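Local coordinates for glycosylation Associate Protein 2 (Streptococcus agalactiae serotype V, PDB 6OYC) that probably takes part, together with its Gap1 and Gap3 partners, in glycosylating and exporting a serine-rich adhesin through the accessory Sec pathway, on an alpha/beta-hydrolase-type scaffold, at residues 187-192 with 273-278; 422-427 with 432-437; 453-458 with 466-471; 508-511 with 515-518. All blocks are in the same frame, centred on the assembly; numbering follows the deposited sequence.

Interaction 1 of 4, residues 187-192 with 273-278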
loop_
_atom_site.group_PDB
_atom_site.type_symbol
_atom_site.label_atom_id
_atom_site.label_comp_id
_atom_site.label_asym_id
_atom_site.label_seq_id
_atom_site.Cartn_x
_atom_site.Cartn_y
_atom_site.Cartn_z
ATOM N N GLU B 187 -5.342 4.747 12.082
ATOM C CA GLU B 187 -6.299 4.222 11.140
ATOM C C GLU B 187 -6.786 2.861 11.596
ATOM O O GLU B 187 -6.003 2.024 12.043
ATOM C CB GLU B 187 -5.674 4.114 9.745
ATOM C CG GLU B 187 -5.640 5.418 9.001
ATOM C CD GLU B 187 -5.117 5.294 7.560
ATOM O OE1 GLU B 187 -4.567 4.234 7.180
ATOM O OE2 GLU B 187 -5.263 6.279 6.805
ATOM N N LEU B 188 -8.078 2.638 11.453
ATOM C CA LEU B 188 -8.687 1.338 11.647
ATOM C C LEU B 188 -9.524 1.026 10.418
ATOM O O LEU B 188 -10.163 1.925 9.867
ATOM C CB LEU B 188 -9.576 1.331 12.907
ATOM C CG LEU B 188 -8.857 1.737 14.196
ATOM C CD1 LEU B 188 -9.843 2.013 15.323
ATOM C CD2 LEU B 188 -7.879 0.653 14.603
ATOM N N PHE B 189 -9.545 -0.245 10.005
ATOM C CA PHE B 189 -10.507 -0.682 8.993
ATOM C C PHE B 189 -10.894 -2.135 9.235
ATOM O O PHE B 189 -10.033 -3.018 9.267
ATOM C CB PHE B 189 -9.956 -0.520 7.570
ATOM C CG PHE B 189 -10.871 -1.072 6.533
ATOM C CD1 PHE B 189 -12.131 -0.519 6.351
ATOM C CD2 PHE B 189 -10.503 -2.169 5.774
ATOM C CE1 PHE B 189 -13.006 -1.032 5.425
ATOM C CE2 PHE B 189 -11.375 -2.688 4.840
ATOM C CZ PHE B 189 -12.630 -2.120 4.668
ATOM N N LEU B 190 -12.186 -2.386 9.368
ATOM C CA LEU B 190 -12.705 -3.715 9.671
ATOM C C LEU B 190 -13.322 -4.308 8.405
ATOM O O LEU B 190 -14.347 -3.819 7.923
ATOM C CB LEU B 190 -13.738 -3.634 10.788
ATOM C CG LEU B 190 -14.524 -4.892 11.101
ATOM C CD1 LEU B 190 -13.576 -5.857 11.772
ATOM C CD2 LEU B 190 -15.747 -4.587 12.004
ATOM N N GLU B 191 -12.700 -5.348 7.866
ATOM C CA GLU B 191 -13.331 -6.150 6.828
ATOM C C GLU B 191 -14.542 -6.853 7.395
ATOM O O GLU B 191 -14.417 -7.637 8.342
ATOM C CB GLU B 191 -12.370 -7.203 6.310
ATOM C CG GLU B 191 -11.441 -6.748 5.285
ATOM C CD GLU B 191 -10.618 -7.903 4.783
ATOM O OE1 GLU B 191 -9.370 -7.751 4.804
ATOM O OE2 GLU B 191 -11.228 -8.942 4.387
ATOM N N HIS B 192 -15.703 -6.633 6.799
ATOM C CA HIS B 192 -16.855 -7.417 7.212
ATOM C C HIS B 192 -17.895 -7.363 6.118
ATOM O O HIS B 192 -17.792 -6.581 5.175
ATOM C CB HIS B 192 -17.453 -6.890 8.501
ATOM C CG HIS B 192 -18.072 -5.551 8.326
ATOM N ND1 HIS B 192 -17.324 -4.432 8.028
ATOM C CD2 HIS B 192 -19.366 -5.151 8.350
ATOM C CE1 HIS B 192 -18.129 -3.392 7.901
ATOM N NE2 HIS B 192 -19.372 -3.805 8.081
ATOM N N GLY B 273 0.437 7.706 -1.069
ATOM C CA GLY B 273 -0.087 6.375 -1.324
ATOM C C GLY B 273 -1.590 6.376 -1.554
ATOM O O GLY B 273 -2.323 7.240 -1.073
ATOM N N GLU B 274 -2.060 5.383 -2.300
ATOM C CA GLU B 274 -3.458 5.308 -2.702
ATOM C C GLU B 274 -4.067 3.983 -2.258
ATOM O O GLU B 274 -3.421 2.929 -2.331
ATOM C CB GLU B 274 -3.602 5.459 -4.222
ATOM C CG GLU B 274 -3.344 6.878 -4.743
ATOM C CD GLU B 274 -3.764 7.037 -6.212
ATOM O OE1 GLU B 274 -2.955 6.727 -7.117
ATOM O OE2 GLU B 274 -4.919 7.447 -6.457
ATOM N N ARG B 275 -5.318 4.045 -1.814
ATOM C CA ARG B 275 -6.073 2.880 -1.377
ATOM C C ARG B 275 -7.142 2.564 -2.413
ATOM O O ARG B 275 -7.835 3.468 -2.885
ATOM C CB ARG B 275 -6.713 3.146 -0.016
ATOM C CG ARG B 275 -7.696 2.070 0.485
ATOM C CD ARG B 275 -7.827 2.186 2.013
ATOM N NE ARG B 275 -8.878 1.355 2.578
ATOM C CZ ARG B 275 -10.153 1.721 2.685
ATOM N NH1 ARG B 275 -10.556 2.913 2.256
ATOM N NH2 ARG B 275 -11.023 0.899 3.234
ATOM N N HIS B 276 -7.274 1.289 -2.764
ATOM C CA HIS B 276 -8.346 0.830 -3.630
ATOM C C HIS B 276 -9.054 -0.330 -2.941
ATOM O O HIS B 276 -8.441 -1.057 -2.153
ATOM C CB HIS B 276 -7.801 0.409 -5.014
ATOM C CG HIS B 276 -6.712 1.304 -5.530
ATOM N ND1 HIS B 276 -6.920 2.235 -6.522
ATOM C CD2 HIS B 276 -5.410 1.420 -5.173
ATOM C CE1 HIS B 276 -5.790 2.879 -6.764
ATOM N NE2 HIS B 276 -4.860 2.408 -5.954
ATOM N N ILE B 277 -10.350 -0.499 -3.224
ATOM C CA ILE B 277 -11.160 -1.472 -2.497
ATOM C C ILE B 277 -12.310 -1.956 -3.371
ATOM O O ILE B 277 -12.800 -1.237 -4.244
ATOM C CB ILE B 277 -11.670 -0.859 -1.169
ATOM C CG1 ILE B 277 -12.167 -1.937 -0.228
ATOM C CG2 ILE B 277 -12.753 0.183 -1.406
ATOM C CD1 ILE B 277 -12.104 -1.497 1.217
ATOM N N ASP B 278 -12.750 -3.184 -3.126
ATOM C CA ASP B 278 -13.861 -3.776 -3.857
ATOM C C ASP B 278 -15.076 -3.909 -2.943
ATOM O O ASP B 278 -15.040 -3.526 -1.774
ATOM C CB ASP B 278 -13.443 -5.118 -4.463
ATOM C CG ASP B 278 -13.496 -6.274 -3.478
ATOM O OD1 ASP B 278 -13.444 -6.062 -2.240
ATOM O OD2 ASP B 278 -13.569 -7.431 -3.960
#
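Strands 187-192 and 274-277 run in much the same direction but belong to different sheets, and their backbones stay well apart, with Phe189 CA lying 11.8 Å from Arg275 CA. Side chains alone bridge the gap. From the first strand the benzyl group of Phe189 extends toward the second, which answers with Arg275 and Ile277. The arm of Arg275 leaves with CG anti to the backbone N (chi1 172°) and stays extended as far as NE, and this full length is what carries the guanidinium to the ring. NH2 arrives over the centre of one ring face, 3.5 Å from Phe189 CE1. Arg275 CZ stands 4.7 Å from the centroid of the Phe189 ring and only 7° off its normal, a cation-pi contact. The guanidinium does not lie flat on the ring: the planes are 72° apart, and its NH2 edge points into the pi cloud. Ile277 adds a methyl at the far end of the ring, its CD1 3.5 Å from Phe189 CZ, reaching the ring obliquely. The salt bridge of Arg275 NE to Glu283 probably steadies the guanidinium. Phe189 also touches Leu229 and Glu283. Strand 185-195 pairs with 251-262 in the antiparallel sheet of the beta-rich region, whereas 274-277 is the outermost strand of the mixed sheet, next to strand 283-289, so the contact joins two parts of the fold.

Interaction 2 of 4, residues 422-427 with 432-437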
loop_
_atom_site.group_PDB
_atom_site.type_symbol
_atom_site.label_atom_id
_atom_site.label_comp_id
_atom_site.label_asym_id
_atom_site.label_seq_id
_atom_site.Cartn_x
_atom_site.Cartn_y
_atom_site.Cartn_z
ATOM N N LEU B 422 -10.367 -18.301 -0.037
ATOM C CA LEU B 422 -10.789 -17.016 -0.577
ATOM C C LEU B 422 -11.309 -17.175 -2.002
ATOM O O LEU B 422 -12.339 -16.592 -2.358
ATOM C CB LEU B 422 -9.633 -16.011 -0.518
ATOM C CG LEU B 422 -9.881 -14.519 -0.787
ATOM C CD1 LEU B 422 -8.759 -13.646 -0.204
ATOM C CD2 LEU B 422 -10.021 -14.219 -2.266
ATOM N N ASN B 423 -10.636 -17.985 -2.823
ATOM C CA ASN B 423 -10.909 -18.007 -4.258
ATOM C C ASN B 423 -11.806 -19.150 -4.699
ATOM O O ASN B 423 -12.546 -18.994 -5.677
ATOM C CB ASN B 423 -9.604 -18.071 -5.053
ATOM C CG ASN B 423 -8.916 -16.712 -5.156
ATOM O OD1 ASN B 423 -7.980 -16.426 -4.397
ATOM N ND2 ASN B 423 -9.373 -15.864 -6.099
ATOM N N GLN B 424 -11.757 -20.291 -4.010
ATOM C CA GLN B 424 -12.564 -21.447 -4.366
ATOM C C GLN B 424 -13.675 -21.749 -3.376
ATOM O O GLN B 424 -14.689 -22.324 -3.767
ATOM C CB GLN B 424 -11.680 -22.695 -4.500
ATOM C CG GLN B 424 -10.638 -22.589 -5.595
ATOM C CD GLN B 424 -11.251 -22.231 -6.931
ATOM O OE1 GLN B 424 -12.326 -22.732 -7.298
ATOM N NE2 GLN B 424 -10.569 -21.356 -7.675
ATOM N N GLY B 425 -13.507 -21.390 -2.105
ATOM C CA GLY B 425 -14.515 -21.670 -1.110
ATOM C C GLY B 425 -14.424 -23.033 -0.462
ATOM O O GLY B 425 -15.224 -23.320 0.436
ATOM N N ASP B 426 -13.484 -23.881 -0.876
ATOM C CA ASP B 426 -13.266 -25.156 -0.200
ATOM C C ASP B 426 -11.894 -25.689 -0.581
ATOM O O ASP B 426 -11.216 -25.157 -1.462
ATOM C CB ASP B 426 -14.365 -26.171 -0.536
ATOM C CG ASP B 426 -14.216 -26.753 -1.926
ATOM O OD1 ASP B 426 -13.295 -27.580 -2.141
ATOM O OD2 ASP B 426 -15.027 -26.378 -2.803
ATOM N N LEU B 427 -11.499 -26.771 0.080
ATOM C CA LEU B 427 -10.157 -27.305 -0.074
ATOM C C LEU B 427 -10.125 -28.631 -0.824
ATOM O O LEU B 427 -9.152 -29.382 -0.689
ATOM C CB LEU B 427 -9.500 -27.464 1.294
ATOM C CG LEU B 427 -9.214 -26.135 1.978
ATOM C CD1 LEU B 427 -8.379 -26.384 3.205
ATOM C CD2 LEU B 427 -8.520 -25.154 1.007
ATOM N N SER B 432 -8.486 -27.340 -5.922
ATOM C CA SER B 432 -7.066 -27.020 -6.045
ATOM C C SER B 432 -6.653 -26.883 -7.511
ATOM O O SER B 432 -5.956 -25.929 -7.885
ATOM C CB SER B 432 -6.235 -28.083 -5.334
ATOM O OG SER B 432 -6.136 -27.801 -3.952
ATOM N N GLU B 433 -7.101 -27.813 -8.362
ATOM C CA GLU B 433 -6.778 -27.719 -9.780
ATOM C C GLU B 433 -7.495 -26.534 -10.420
ATOM O O GLU B 433 -6.961 -25.888 -11.330
ATOM C CB GLU B 433 -7.113 -29.040 -10.490
ATOM C CG GLU B 433 -8.517 -29.131 -11.116
ATOM C CD GLU B 433 -8.798 -30.509 -11.716
ATOM O OE1 GLU B 433 -7.882 -31.357 -11.664
ATOM O OE2 GLU B 433 -9.925 -30.744 -12.230
ATOM N N LYS B 434 -8.703 -26.231 -9.940
ATOM C CA LYS B 434 -9.427 -25.057 -10.418
ATOM C C LYS B 434 -8.650 -23.776 -10.137
ATOM O O LYS B 434 -8.614 -22.860 -10.971
ATOM C CB LYS B 434 -10.807 -24.990 -9.759
ATOM C CG LYS B 434 -11.883 -25.877 -10.366
ATOM C CD LYS B 434 -13.274 -25.331 -10.027
ATOM C CE LYS B 434 -14.369 -26.297 -10.456
ATOM N NZ LYS B 434 -14.102 -27.676 -9.947
ATOM N N LEU B 435 -8.043 -23.688 -8.952
ATOM C CA LEU B 435 -7.232 -22.525 -8.618
ATOM C C LEU B 435 -5.978 -22.469 -9.482
ATOM O O LEU B 435 -5.565 -21.386 -9.913
ATOM C CB LEU B 435 -6.881 -22.547 -7.129
ATOM C CG LEU B 435 -5.872 -21.533 -6.592
ATOM C CD1 LEU B 435 -6.271 -20.136 -7.015
ATOM C CD2 LEU B 435 -5.761 -21.626 -5.060
ATOM N N ASN B 436 -5.350 -23.619 -9.739
ATOM C CA ASN B 436 -4.257 -23.646 -10.704
ATOM C C ASN B 436 -4.731 -23.120 -12.053
ATOM O O ASN B 436 -4.087 -22.258 -12.664
ATOM C CB ASN B 436 -3.705 -25.063 -10.846
ATOM C CG ASN B 436 -2.778 -25.446 -9.712
ATOM O OD1 ASN B 436 -2.395 -24.611 -8.902
ATOM N ND2 ASN B 436 -2.418 -26.719 -9.645
ATOM N N ASN B 437 -5.889 -23.589 -12.507
ATOM C CA ASN B 437 -6.353 -23.211 -13.833
ATOM C C ASN B 437 -6.761 -21.748 -13.887
ATOM O O ASN B 437 -6.671 -21.117 -14.949
ATOM C CB ASN B 437 -7.491 -24.137 -14.253
ATOM C CG ASN B 437 -6.997 -25.554 -14.538
ATOM O OD1 ASN B 437 -5.855 -25.745 -14.969
ATOM N ND2 ASN B 437 -7.836 -26.547 -14.281
#
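A helix-loop-helix connection brings the last turn of helix 416-424 against the early turns of helix 429-444, and Gln424 carries most of the contact between them. The first helix breaks off at Gly425, whose positive phi of 86° suits glycine and turns the chain away. The link to the second helix is tightened by Asp426, whose OD1 accepts the backbone N of Thr428 in an Asx turn. Just before the break, Gln424 sends its side chain across to the backbone and first side-chain carbons of Lys434 and Leu435. Its CG is anti to the carbonyl carbon (chi1 -62°) and the chain bends at chi2 (-54°), which lays the amide against the second helix. The NE2 end sits by Leu435, 3.7 Å from Leu435 CA and 3.9 Å from Leu435 CB, and the oxygen end lies over Lys434. These are van der Waals contacts. One residue earlier, Asn423 CB is 4.4 Å from Leu435 CD1, a looser approach, and the buried Leu435 also touches Gln420 of the first helix. Gln420 further ties the two helices together through its bond to Ser432 OG. The aliphatic start of the Lys434 chain flanks the glutamine: Gln424 OE1 lies 3.7 Å from Lys434 CB and 3.9 Å from Lys434 CD.

Interaction 3 of 4, residues 453-458 with 466-471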
loop_
_atom_site.group_PDB
_atom_site.type_symbol
_atom_site.label_atom_id
_atom_site.label_comp_id
_atom_site.label_asym_id
_atom_site.label_seq_id
_atom_site.Cartn_x
_atom_site.Cartn_y
_atom_site.Cartn_z
ATOM N N PHE B 453 10.414 -12.218 -20.924
ATOM C CA PHE B 453 10.439 -12.651 -19.526
ATOM C C PHE B 453 11.873 -12.851 -19.051
ATOM O O PHE B 453 12.616 -13.650 -19.627
ATOM C CB PHE B 453 9.653 -13.948 -19.320
ATOM C CG PHE B 453 8.171 -13.794 -19.475
ATOM C CD1 PHE B 453 7.586 -13.844 -20.729
ATOM C CD2 PHE B 453 7.356 -13.611 -18.369
ATOM C CE1 PHE B 453 6.213 -13.709 -20.880
ATOM C CE2 PHE B 453 5.982 -13.474 -18.514
ATOM C CZ PHE B 453 5.411 -13.524 -19.766
ATOM N N ALA B 454 12.248 -12.138 -17.995
ATOM C CA ALA B 454 13.468 -12.414 -17.254
ATOM C C ALA B 454 13.069 -13.203 -16.019
ATOM O O ALA B 454 12.341 -12.692 -15.164
ATOM C CB ALA B 454 14.190 -11.131 -16.860
ATOM N N LEU B 455 13.532 -14.438 -15.928
ATOM C CA LEU B 455 13.002 -15.369 -14.947
ATOM C C LEU B 455 14.150 -16.032 -14.207
ATOM O O LEU B 455 15.011 -16.662 -14.828
ATOM C CB LEU B 455 12.120 -16.402 -15.637
ATOM C CG LEU B 455 11.140 -17.185 -14.791
ATOM C CD1 LEU B 455 9.966 -17.555 -15.681
ATOM C CD2 LEU B 455 11.815 -18.424 -14.237
ATOM N N ALA B 456 14.170 -15.883 -12.891
ATOM C CA ALA B 456 15.032 -16.676 -12.031
ATOM C C ALA B 456 14.169 -17.650 -11.245
ATOM O O ALA B 456 13.084 -17.290 -10.781
ATOM C CB ALA B 456 15.840 -15.792 -11.081
ATOM N N TYR B 457 14.637 -18.890 -11.111
ATOM C CA TYR B 457 13.859 -19.923 -10.449
ATOM C C TYR B 457 14.791 -20.844 -9.685
ATOM O O TYR B 457 15.980 -20.954 -9.989
ATOM C CB TYR B 457 13.017 -20.741 -11.442
ATOM C CG TYR B 457 13.846 -21.442 -12.493
ATOM C CD1 TYR B 457 14.321 -20.749 -13.602
ATOM C CD2 TYR B 457 14.171 -22.789 -12.369
ATOM C CE1 TYR B 457 15.088 -21.373 -14.562
ATOM C CE2 TYR B 457 14.939 -23.430 -13.329
ATOM C CZ TYR B 457 15.391 -22.714 -14.426
ATOM O OH TYR B 457 16.155 -23.320 -15.392
ATOM N N MET B 458 14.230 -21.498 -8.674
ATOM C CA MET B 458 14.924 -22.539 -7.938
ATOM C C MET B 458 14.643 -23.875 -8.609
ATOM O O MET B 458 13.490 -24.184 -8.928
ATOM C CB MET B 458 14.472 -22.565 -6.481
ATOM C CG MET B 458 14.677 -21.259 -5.748
ATOM S SD MET B 458 16.323 -20.573 -6.014
ATOM C CE MET B 458 17.317 -21.575 -4.910
ATOM N N THR B 466 7.027 -26.750 -10.735
ATOM C CA THR B 466 6.567 -26.762 -12.120
ATOM C C THR B 466 6.467 -25.373 -12.768
ATOM O O THR B 466 6.099 -25.290 -13.947
ATOM C CB THR B 466 5.199 -27.461 -12.155
ATOM O OG1 THR B 466 4.620 -27.378 -13.457
ATOM C CG2 THR B 466 4.245 -26.860 -11.131
ATOM N N ALA B 467 6.798 -24.297 -12.047
ATOM C CA ALA B 467 6.429 -22.953 -12.487
ATOM C C ALA B 467 7.115 -22.576 -13.802
ATOM O O ALA B 467 6.449 -22.245 -14.792
ATOM C CB ALA B 467 6.752 -21.939 -11.385
ATOM N N PHE B 468 8.451 -22.596 -13.823
ATOM C CA PHE B 468 9.173 -22.211 -15.034
ATOM C C PHE B 468 8.764 -23.075 -16.222
ATOM O O PHE B 468 8.392 -22.555 -17.279
ATOM C CB PHE B 468 10.683 -22.296 -14.807
ATOM C CG PHE B 468 11.491 -21.955 -16.031
ATOM C CD1 PHE B 468 11.056 -20.983 -16.922
ATOM C CD2 PHE B 468 12.670 -22.622 -16.308
ATOM C CE1 PHE B 468 11.796 -20.678 -18.058
ATOM C CE2 PHE B 468 13.418 -22.312 -17.441
ATOM C CZ PHE B 468 12.975 -21.337 -18.316
ATOM N N SER B 469 8.823 -24.401 -16.061
ATOM C CA SER B 469 8.495 -25.311 -17.157
ATOM C C SER B 469 7.114 -25.021 -17.726
ATOM O O SER B 469 6.953 -24.861 -18.939
ATOM C CB SER B 469 8.574 -26.764 -16.685
ATOM O OG SER B 469 9.630 -26.937 -15.764
ATOM N N ASP B 470 6.103 -24.938 -16.853
ATOM C CA ASP B 470 4.742 -24.663 -17.308
ATOM C C ASP B 470 4.672 -23.427 -18.176
ATOM O O ASP B 470 3.875 -23.371 -19.119
ATOM C CB ASP B 470 3.816 -24.467 -16.120
ATOM C CG ASP B 470 3.544 -25.730 -15.406
ATOM O OD1 ASP B 470 3.743 -26.798 -16.016
ATOM O OD2 ASP B 470 3.148 -25.670 -14.226
ATOM N N LEU B 471 5.493 -22.426 -17.866
ATOM C CA LEU B 471 5.426 -21.165 -18.589
ATOM C C LEU B 471 5.940 -21.313 -20.021
ATOM O O LEU B 471 5.348 -20.763 -20.959
ATOM C CB LEU B 471 6.212 -20.095 -17.828
ATOM C CG LEU B 471 6.065 -18.689 -18.398
ATOM C CD1 LEU B 471 4.590 -18.350 -18.551
ATOM C CD2 LEU B 471 6.778 -17.688 -17.513
#
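This is buried apolar packing of a helix on a strand inside a beta-alpha-beta unit, in which strand 452-458 leads through helix 467-473 to strand 482-487. The axes of the strand and helix segments pass 9.7 Å apart at 137°, so the helix runs back obliquely against the strand direction. Phe453, Leu455 and Tyr457 all face the helix and meet Phe468 and Leu471 there. The tightest meeting is between the aromatic rings. Phe468 CD2 lies over one face of the Tyr457 ring, toward its rim and 3.2 Å from Tyr457 CE1; the ring centroids are 4.4 Å apart and the planes oblique at 32°. Phe468 CB also sits above the same ring in a CH-pi contact. Tyr457 holds CG between its backbone N and carbonyl carbon (chi1 60°), which turns a face of the ring to Phe468. Both methyls of Leu455 reach Phe468 CD1, each at 3.8 Å, and its CD1 also lies 3.7 Å from Leu471 CD2. The same Leu471 methyl covers a face of Phe453. Behind the helix-facing row, Ala454 and Ala456 meet Trp501 of helix 495-514, and the strand lies between 388-392 and 482-487 in the mixed sheet.

Interaction 4 of 4, residues 508-511 with 515-518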
loop_
_atom_site.group_PDB
_atom_site.type_symbol
_atom_site.label_atom_id
_atom_site.label_comp_id
_atom_site.label_asym_id
_atom_site.label_seq_id
_atom_site.Cartn_x
_atom_site.Cartn_y
_atom_site.Cartn_z
ATOM N N ARG B 508 20.596 -3.677 -16.548
ATOM C CA ARG B 508 21.012 -4.022 -17.902
ATOM C C ARG B 508 19.884 -3.841 -18.906
ATOM O O ARG B 508 20.148 -3.609 -20.090
ATOM C CB ARG B 508 21.531 -5.461 -17.943
ATOM C CG ARG B 508 20.498 -6.473 -18.415
ATOM C CD ARG B 508 21.136 -7.768 -18.890
ATOM N NE ARG B 508 20.277 -8.485 -19.833
ATOM C CZ ARG B 508 20.554 -8.637 -21.125
ATOM N NH1 ARG B 508 21.673 -8.127 -21.630
ATOM N NH2 ARG B 508 19.714 -9.300 -21.914
ATOM N N MET B 509 18.635 -3.915 -18.467
ATOM C CA MET B 509 17.544 -3.724 -19.409
ATOM C C MET B 509 17.187 -2.252 -19.599
ATOM O O MET B 509 16.834 -1.843 -20.710
ATOM C CB MET B 509 16.322 -4.504 -18.950
ATOM C CG MET B 509 15.251 -4.554 -20.004
ATOM S SD MET B 509 13.663 -4.614 -19.205
ATOM C CE MET B 509 13.483 -2.863 -18.883
ATOM N N LEU B 510 17.252 -1.451 -18.530
ATOM C CA LEU B 510 17.092 -0.010 -18.692
ATOM C C LEU B 510 18.119 0.546 -19.678
ATOM O O LEU B 510 17.819 1.481 -20.428
ATOM C CB LEU B 510 17.206 0.688 -17.330
ATOM C CG LEU B 510 16.168 0.373 -16.239
ATOM C CD1 LEU B 510 16.547 1.064 -14.957
ATOM C CD2 LEU B 510 14.760 0.770 -16.644
ATOM N N SER B 511 19.318 -0.039 -19.715
ATOM C CA SER B 511 20.333 0.414 -20.660
ATOM C C SER B 511 20.018 -0.041 -22.078
ATOM O O SER B 511 20.012 0.768 -23.013
ATOM C CB SER B 511 21.707 -0.093 -20.243
ATOM O OG SER B 511 22.703 0.546 -21.013
ATOM N N GLY B 515 17.871 3.350 -23.066
ATOM C CA GLY B 515 18.949 4.308 -23.112
ATOM C C GLY B 515 19.450 4.751 -21.768
ATOM O O GLY B 515 20.224 5.712 -21.692
ATOM N N ARG B 516 19.050 4.079 -20.706
ATOM C CA ARG B 516 19.362 4.534 -19.363
ATOM C C ARG B 516 20.740 4.001 -18.986
ATOM O O ARG B 516 20.918 2.802 -18.753
ATOM C CB ARG B 516 18.256 4.111 -18.402
ATOM C CG ARG B 516 16.959 4.892 -18.670
ATOM C CD ARG B 516 15.752 4.338 -17.915
ATOM N NE ARG B 516 14.612 5.263 -17.924
ATOM C CZ ARG B 516 14.511 6.335 -17.140
ATOM N NH1 ARG B 516 15.487 6.631 -16.289
ATOM N NH2 ARG B 516 13.439 7.117 -17.210
ATOM N N LYS B 517 21.717 4.901 -18.962
ATOM C CA LYS B 517 23.101 4.526 -18.715
ATOM C C LYS B 517 23.309 4.218 -17.237
ATOM O O LYS B 517 22.880 4.977 -16.365
ATOM C CB LYS B 517 24.024 5.658 -19.181
ATOM C CG LYS B 517 25.267 5.912 -18.332
ATOM C CD LYS B 517 26.182 6.971 -18.965
ATOM C CE LYS B 517 26.900 6.443 -20.211
ATOM N NZ LYS B 517 27.685 7.504 -20.918
ATOM N N GLU B 518 23.950 3.091 -16.955
ATOM C CA GLU B 518 24.327 2.767 -15.584
ATOM C C GLU B 518 25.685 3.380 -15.252
ATOM O O GLU B 518 26.110 4.352 -15.873
ATOM C CB GLU B 518 24.363 1.251 -15.371
ATOM C CG GLU B 518 25.199 0.806 -14.173
ATOM C CD GLU B 518 24.765 1.464 -12.871
ATOM O OE1 GLU B 518 23.757 1.014 -12.287
ATOM O OE2 GLU B 518 25.431 2.428 -12.431
#
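Leu510 and Arg516 both start their side chains with CG anti to the carbonyl carbon (chi1 -63° and -70°), and the two chains cross on one flank of the helix end. CB of Leu510 lies 3.7 Å from CB of Arg516, and Leu510 CD2 is 3.9 Å from Arg516 CD, so the aliphatic part of the arginine packs across the leucine. The backbone fixes this pairing. Arg516 N donates to Leu510 O at 2.9 Å, and Arg516 CB rests 3.3 Å from the same oxygen. Gly515 N makes a weak bond to Ser511 O (3.4 Å). Ser511 CA also approaches Arg516 O at 3.1 Å, a CA-H...O contact. The arginine, extended from CG to NE, reaches beyond the helix: NE bonds to the carbonyl of Pro295, while NH2 forms a salt bridge with Asp292 and also bonds to Lys294 O. These partners hold the tail against the loop before strand 297-301, where Leu510 and Arg516 both touch Pro296. Gly515, the first residue to leave helical angles (phi 79°), reverses the chain over the last turn, a glycine-terminated helix C-terminus.

Overall arrangement
The four contacts follow one another along the chain without overlapping, and none touches another. Interactions 1 and 3 both reach the mixed eight-stranded sheet, the first at its outermost strand 274-277 and the other at strand 452-458; their centres are 33 Å apart. Interaction 2 lies between helices 416-424 and 429-444, the second of which runs on to strand 452-458; nearest atoms of interactions 2 and 3 are about 7 Å apart. Interaction 4 closes helix 495-514, which also packs on strand 452-458, with its centre 24 Å from that of interaction 3. Interactions 2 to 4 thus belong to the alpha/beta-hydrolase-like part, while interaction 1 links it to the beta-rich region.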